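Local atomic coordinates of uncharacterized protein (PDB entry 4JZA), a protein that probably dephosphorylates phosphoinositide lipids, most likely phosphatidylinositol 3-phosphate, as a Legionella phosphatase linked to lipid metabolism in the encounter between pathogen and host. Residues A[504-508]-A[534-538]; A[589-593]-A[627-633]. One frame throughout, in Å; residues are numbered along the deposited sequence.

Contact 1 (A[504-508]-A[534-538]); sequences LLDQY and LEQLI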
loop_
_atom_site.group_PDB
_atom_site.type_symbol
_atom_site.label_atom_id
_atom_site.label_comp_id
_atom_site.label_asym_id
_atom_site.label_seq_id
_atom_site.Cartn_x
_atom_site.Cartn_y
_atom_site.Cartn_z
ATOM N N LEU A 504 -29.565 -3.850 27.334
ATOM C CA LEU A 504 -28.260 -3.633 26.763
ATOM C C LEU A 504 -27.450 -2.719 27.658
ATOM O O LEU A 504 -26.278 -2.952 27.864
ATOM C CB LEU A 504 -28.332 -3.061 25.349
ATOM C CG LEU A 504 -28.922 -3.932 24.236
ATOM C CD1 LEU A 504 -29.215 -3.070 23.032
ATOM C CD2 LEU A 504 -27.995 -5.022 23.834
ATOM N N LEU A 505 -28.045 -1.674 28.200
ATOM C CA LEU A 505 -27.275 -0.809 29.136
ATOM C C LEU A 505 -26.847 -1.566 30.406
ATOM O O LEU A 505 -25.739 -1.390 30.872
ATOM C CB LEU A 505 -28.018 0.491 29.497
ATOM C CG LEU A 505 -28.513 1.331 28.319
ATOM C CD1 LEU A 505 -29.383 2.492 28.764
ATOM C CD2 LEU A 505 -27.326 1.855 27.547
ATOM N N ASP A 506 -27.689 -2.441 30.918
ATOM C CA ASP A 506 -27.326 -3.205 32.109
ATOM C C ASP A 506 -26.110 -4.074 31.797
ATOM O O ASP A 506 -25.109 -4.070 32.520
ATOM C CB ASP A 506 -28.490 -4.097 32.597
ATOM C CG ASP A 506 -29.692 -3.287 33.114
ATOM O OD1 ASP A 506 -29.472 -2.178 33.646
ATOM O OD2 ASP A 506 -30.853 -3.747 32.956
ATOM N N GLN A 507 -26.215 -4.820 30.705
ATOM C CA GLN A 507 -25.133 -5.666 30.229
ATOM C C GLN A 507 -23.825 -4.906 30.010
ATOM O O GLN A 507 -22.781 -5.342 30.455
ATOM C CB GLN A 507 -25.559 -6.378 28.942
ATOM C CG GLN A 507 -26.229 -7.688 29.208
ATOM C CD GLN A 507 -25.391 -8.534 30.183
ATOM O OE1 GLN A 507 -25.924 -9.099 31.125
ATOM N NE2 GLN A 507 -24.073 -8.604 29.969
ATOM N N TYR A 508 -23.883 -3.768 29.336
ATOM C CA TYR A 508 -22.689 -2.971 29.063
ATOM C C TYR A 508 -22.032 -2.496 30.352
ATOM O O TYR A 508 -20.816 -2.503 30.456
ATOM C CB TYR A 508 -23.054 -1.771 28.198
ATOM C CG TYR A 508 -21.885 -0.875 27.767
ATOM C CD1 TYR A 508 -20.956 -1.313 26.853
ATOM C CD2 TYR A 508 -21.751 0.413 28.256
ATOM C CE1 TYR A 508 -19.906 -0.513 26.457
ATOM C CE2 TYR A 508 -20.717 1.225 27.854
ATOM C CZ TYR A 508 -19.793 0.762 26.941
ATOM O OH TYR A 508 -18.754 1.568 26.520
ATOM N N LEU A 534 -21.659 -4.227 22.182
ATOM C CA LEU A 534 -22.793 -3.627 22.941
ATOM C C LEU A 534 -22.951 -2.142 22.581
ATOM O O LEU A 534 -24.035 -1.723 22.261
ATOM C CB LEU A 534 -22.658 -3.848 24.461
ATOM C CG LEU A 534 -22.885 -5.308 24.878
ATOM C CD1 LEU A 534 -22.424 -5.515 26.299
ATOM C CD2 LEU A 534 -24.322 -5.775 24.730
ATOM N N GLU A 535 -21.850 -1.395 22.536
ATOM C CA GLU A 535 -21.860 -0.046 22.039
ATOM C C GLU A 535 -22.565 0.045 20.703
ATOM O O GLU A 535 -23.352 0.967 20.505
ATOM C CB GLU A 535 -20.458 0.485 21.880
ATOM C CG GLU A 535 -19.760 0.670 23.203
ATOM C CD GLU A 535 -18.289 1.076 23.080
ATOM O OE1 GLU A 535 -17.740 1.298 21.950
ATOM O OE2 GLU A 535 -17.673 1.167 24.163
ATOM N N GLN A 536 -22.303 -0.891 19.789
ATOM C CA GLN A 536 -22.924 -0.816 18.460
ATOM C C GLN A 536 -24.369 -1.158 18.578
ATOM O O GLN A 536 -25.192 -0.598 17.874
ATOM C CB GLN A 536 -22.315 -1.773 17.447
ATOM C CG GLN A 536 -20.875 -1.495 17.114
ATOM C CD GLN A 536 -20.702 -0.403 16.136
ATOM O OE1 GLN A 536 -21.679 0.088 15.574
ATOM N NE2 GLN A 536 -19.448 0.005 15.915
ATOM N N LEU A 537 -24.685 -2.116 19.428
ATOM C CA LEU A 537 -26.072 -2.542 19.566
ATOM C C LEU A 537 -26.886 -1.432 20.233
ATOM O O LEU A 537 -28.029 -1.188 19.864
ATOM C CB LEU A 537 -26.164 -3.839 20.345
ATOM C CG LEU A 537 -25.739 -5.093 19.549
ATOM C CD1 LEU A 537 -25.649 -6.249 20.521
ATOM C CD2 LEU A 537 -26.620 -5.495 18.352
ATOM N N ILE A 538 -26.279 -0.725 21.174
ATOM C CA ILE A 538 -26.916 0.414 21.778
ATOM C C ILE A 538 -27.253 1.465 20.742
ATOM O O ILE A 538 -28.409 1.858 20.617
ATOM C CB ILE A 538 -26.054 0.985 22.917
ATOM C CG1 ILE A 538 -26.104 0.022 24.111
ATOM C CG2 ILE A 538 -26.563 2.340 23.387
ATOM C CD1 ILE A 538 -24.919 0.159 25.060
#

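Contact 2 (A[589-593]-A[627-633]); sequences RIRFV and PEDIAAE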
loop_
_atom_site.group_PDB
_atom_site.type_symbol
_atom_site.label_atom_id
_atom_site.label_comp_id
_atom_site.label_asym_id
_atom_site.label_seq_id
_atom_site.Cartn_x
_atom_site.Cartn_y
_atom_site.Cartn_z
ATOM N N ARG A 589 -23.172 -20.632 25.799
ATOM C CA ARG A 589 -21.909 -20.170 25.264
ATOM C C ARG A 589 -21.584 -20.991 24.045
ATOM O O ARG A 589 -21.080 -20.446 23.081
ATOM C CB ARG A 589 -20.807 -20.262 26.307
ATOM C CG ARG A 589 -19.419 -19.850 25.870
ATOM C CD ARG A 589 -19.274 -18.377 25.520
ATOM N NE ARG A 589 -17.927 -18.115 25.011
ATOM C CZ ARG A 589 -17.549 -16.986 24.435
ATOM N NH1 ARG A 589 -18.360 -15.944 24.327
ATOM N NH2 ARG A 589 -16.334 -16.886 23.973
ATOM N N ILE A 590 -21.920 -22.281 24.078
ATOM C CA ILE A 590 -21.587 -23.203 23.003
ATOM C C ILE A 590 -22.292 -22.772 21.759
ATOM O O ILE A 590 -21.733 -22.848 20.667
ATOM C CB ILE A 590 -21.930 -24.682 23.351
ATOM C CG1 ILE A 590 -20.787 -25.339 24.137
ATOM C CG2 ILE A 590 -22.137 -25.558 22.117
ATOM C CD1 ILE A 590 -21.266 -26.541 24.940
ATOM N N ARG A 591 -23.508 -22.301 21.924
ATOM C CA ARG A 591 -24.330 -21.900 20.787
ATOM C C ARG A 591 -23.958 -20.598 20.129
ATOM O O ARG A 591 -24.261 -20.365 18.945
ATOM C CB ARG A 591 -25.739 -21.768 21.246
ATOM C CG ARG A 591 -26.390 -23.110 21.388
ATOM C CD ARG A 591 -27.647 -22.864 22.159
ATOM N NE ARG A 591 -28.566 -23.970 22.076
ATOM C CZ ARG A 591 -29.719 -23.986 22.720
ATOM N NH1 ARG A 591 -30.074 -22.951 23.493
ATOM N NH2 ARG A 591 -30.513 -25.036 22.592
ATOM N N PHE A 592 -23.368 -19.738 20.943
ATOM C CA PHE A 592 -22.843 -18.496 20.473
ATOM C C PHE A 592 -21.542 -18.777 19.713
ATOM O O PHE A 592 -21.346 -18.316 18.580
ATOM C CB PHE A 592 -22.630 -17.535 21.662
ATOM C CG PHE A 592 -22.066 -16.202 21.260
ATOM C CD1 PHE A 592 -22.783 -15.389 20.420
ATOM C CD2 PHE A 592 -20.803 -15.789 21.685
ATOM C CE1 PHE A 592 -22.282 -14.171 20.018
ATOM C CE2 PHE A 592 -20.298 -14.561 21.285
ATOM C CZ PHE A 592 -21.047 -13.744 20.457
ATOM N N VAL A 593 -20.679 -19.572 20.332
ATOM C CA VAL A 593 -19.432 -19.960 19.721
ATOM C C VAL A 593 -19.691 -20.583 18.361
ATOM O O VAL A 593 -18.950 -20.344 17.399
ATOM C CB VAL A 593 -18.619 -20.891 20.639
ATOM C CG1 VAL A 593 -17.365 -21.444 19.956
ATOM C CG2 VAL A 593 -18.171 -20.126 21.882
ATOM N N PRO A 627 -11.352 -14.907 21.615
ATOM C CA PRO A 627 -11.374 -15.697 22.841
ATOM C C PRO A 627 -10.950 -17.151 22.614
ATOM O O PRO A 627 -11.173 -17.695 21.542
ATOM C CB PRO A 627 -12.851 -15.657 23.225
ATOM C CG PRO A 627 -13.363 -14.352 22.676
ATOM C CD PRO A 627 -12.603 -14.152 21.405
ATOM N N GLU A 628 -10.385 -17.796 23.622
ATOM C CA GLU A 628 -9.838 -19.129 23.428
ATOM C C GLU A 628 -10.842 -20.147 22.877
ATOM O O GLU A 628 -10.496 -20.930 21.998
ATOM C CB GLU A 628 -9.121 -19.654 24.693
ATOM C CG GLU A 628 -7.603 -19.530 24.616
ATOM C CD GLU A 628 -7.059 -20.231 23.361
ATOM O OE1 GLU A 628 -7.253 -21.484 23.286
ATOM O OE2 GLU A 628 -6.494 -19.533 22.441
ATOM N N ASP A 629 -12.076 -20.155 23.366
ATOM C CA ASP A 629 -13.015 -21.210 22.956
ATOM C C ASP A 629 -13.487 -21.093 21.511
ATOM O O ASP A 629 -13.723 -22.112 20.855
ATOM C CB ASP A 629 -14.201 -21.378 23.912
ATOM C CG ASP A 629 -14.919 -20.061 24.264
ATOM O OD1 ASP A 629 -14.412 -19.014 23.809
ATOM O OD2 ASP A 629 -15.969 -20.087 25.008
ATOM N N ILE A 630 -13.565 -19.871 20.995
ATOM C CA ILE A 630 -13.892 -19.645 19.576
ATOM C C ILE A 630 -12.739 -20.038 18.650
ATOM O O ILE A 630 -12.901 -20.722 17.645
ATOM C CB ILE A 630 -14.231 -18.172 19.325
ATOM C CG1 ILE A 630 -15.506 -17.795 20.102
ATOM C CG2 ILE A 630 -14.447 -17.916 17.843
ATOM C CD1 ILE A 630 -15.765 -16.307 20.226
ATOM N N ALA A 631 -11.558 -19.600 19.019
ATOM C CA ALA A 631 -10.385 -19.950 18.269
ATOM C C ALA A 631 -10.255 -21.467 18.233
ATOM O O ALA A 631 -10.054 -22.053 17.175
ATOM C CB ALA A 631 -9.137 -19.293 18.877
ATOM N N ALA A 632 -10.403 -22.098 19.382
ATOM C CA ALA A 632 -10.288 -23.565 19.469
ATOM C C ALA A 632 -11.339 -24.318 18.659
ATOM O O ALA A 632 -11.057 -25.309 18.034
ATOM C CB ALA A 632 -10.343 -24.013 20.925
ATOM N N GLU A 633 -12.553 -23.836 18.677
ATOM C CA GLU A 633 -13.585 -24.439 17.869
ATOM C C GLU A 633 -13.273 -24.333 16.375
ATOM O O GLU A 633 -13.457 -25.296 15.629
ATOM C CB GLU A 633 -14.933 -23.769 18.185
ATOM C CG GLU A 633 -16.125 -24.276 17.364
ATOM C CD GLU A 633 -16.467 -25.733 17.633
ATOM O OE1 GLU A 633 -15.853 -26.343 18.532
ATOM O OE2 GLU A 633 -17.368 -26.264 16.951
#

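Contact 1 (A[504-508]-A[534-538])
Tyr-508 and Glu-535 make the polar link between these two helical segments: the phenol OH donates to OE2 of Glu-535 at 2.6 Å. The carboxylate is met on its anti side, 18° out of its plane, and lies steeply inclined to the ring. With CG anti to the backbone N (chi1 -177°), the tyrosine ring reaches across to the other helix, where the Glu-535 chain, extended beyond CG, carries OE2 to the phenol, and CG lies obliquely beside the ring. Both oxygens of the carboxylate are held, since OE1 accepts from Gln-415 and His-466, while Ser-484 also bonds to the phenol. The segment axes run antiparallel, 9.9 Å apart at 160°, so the unit is an antiparallel helix pair packed beside strands 412-416 and 462-465 of the mixed sheet. Leu-534 places CB 3.9 Å from Tyr-508 CD1 and sends CD1 against the backbone of Tyr-508, whereas its CD2 meets Leu-504 CD2 at 3.9 Å. One turn on, Ile-538 lays CG1 against Leu-504 CB at 4.0 Å; its CD1 touches Leu-505 CD2 and Tyr-508 CB, meeting both side chains nearly at right angles.

Contact 2 (A[589-593]-A[627-633])
Arg-589 lays the NE-NH2 edge of its guanidinium against the carboxylate of Asp-629, a side-on, two-pronged salt bridge. NE donates to OD2 of Asp-629 at 2.8 Å and NH2 to OD1 of Asp-629 at 2.9 Å, and both bonds are nearly straight. Both oxygens are approached on their syn sides and lie close to the guanidinium plane, and the two flat groups are nearly coplanar; this geometry uses one N-H per oxygen and limits rotation of either group. The arginine chain turns at chi2 (66°) on its way to the acid. Beyond the bridge, NH2 of Arg-589 also packs against CB of Pro-627 and, obliquely, against CD1 of Ile-630, each at 3.8 Å, so carbon borders the charged pair.

Four residues along from Arg-589, Val-593 points into the second helix and divides its two methyls. CG2 lies 4.0 Å from Ile-630 CG1 and also close to Asp-629 OD2, whereas CG1 rests on the backbone O of Asp-629 and 3.8 Å from Glu-633 CB. The carboxylate of Glu-633 turns to Arg-637 instead. Pro-627 holds the N-cap position of helix 628-637. The axes of the segments 589-593 and 628-633 make an angle of 55° and come within 10.3 Å of each other. Helix 524-542 borders the pair, Phe-530 touching Arg-589 and Leu-529 touching Pro-627, while Phe-592 packs on helix 556-574, setting its ring edge-to-face with His-563.

Overall arrangement
Contact 1 closes before contact 2 opens along the chain, so the two follow in series, with strand 545-549 and helix 556-574 between them. Their centres lie 21 Å apart and their nearest atoms about 9 Å, without touching, on the same side of the chain's centre. Helix 524-542 connects them: it supplies 534-538 to contact 1, while its earlier residues Leu-529 and Phe-530 border contact 2. Helix 556-574 is a second shared neighbour, meeting Leu-537 in one and Phe-592 in the other. Within this alpha/beta phosphatase the two contacts thus share helices 524-542 and 556-574; contact 1 lies against the mixed sheet, whereas contact 2 joins helices.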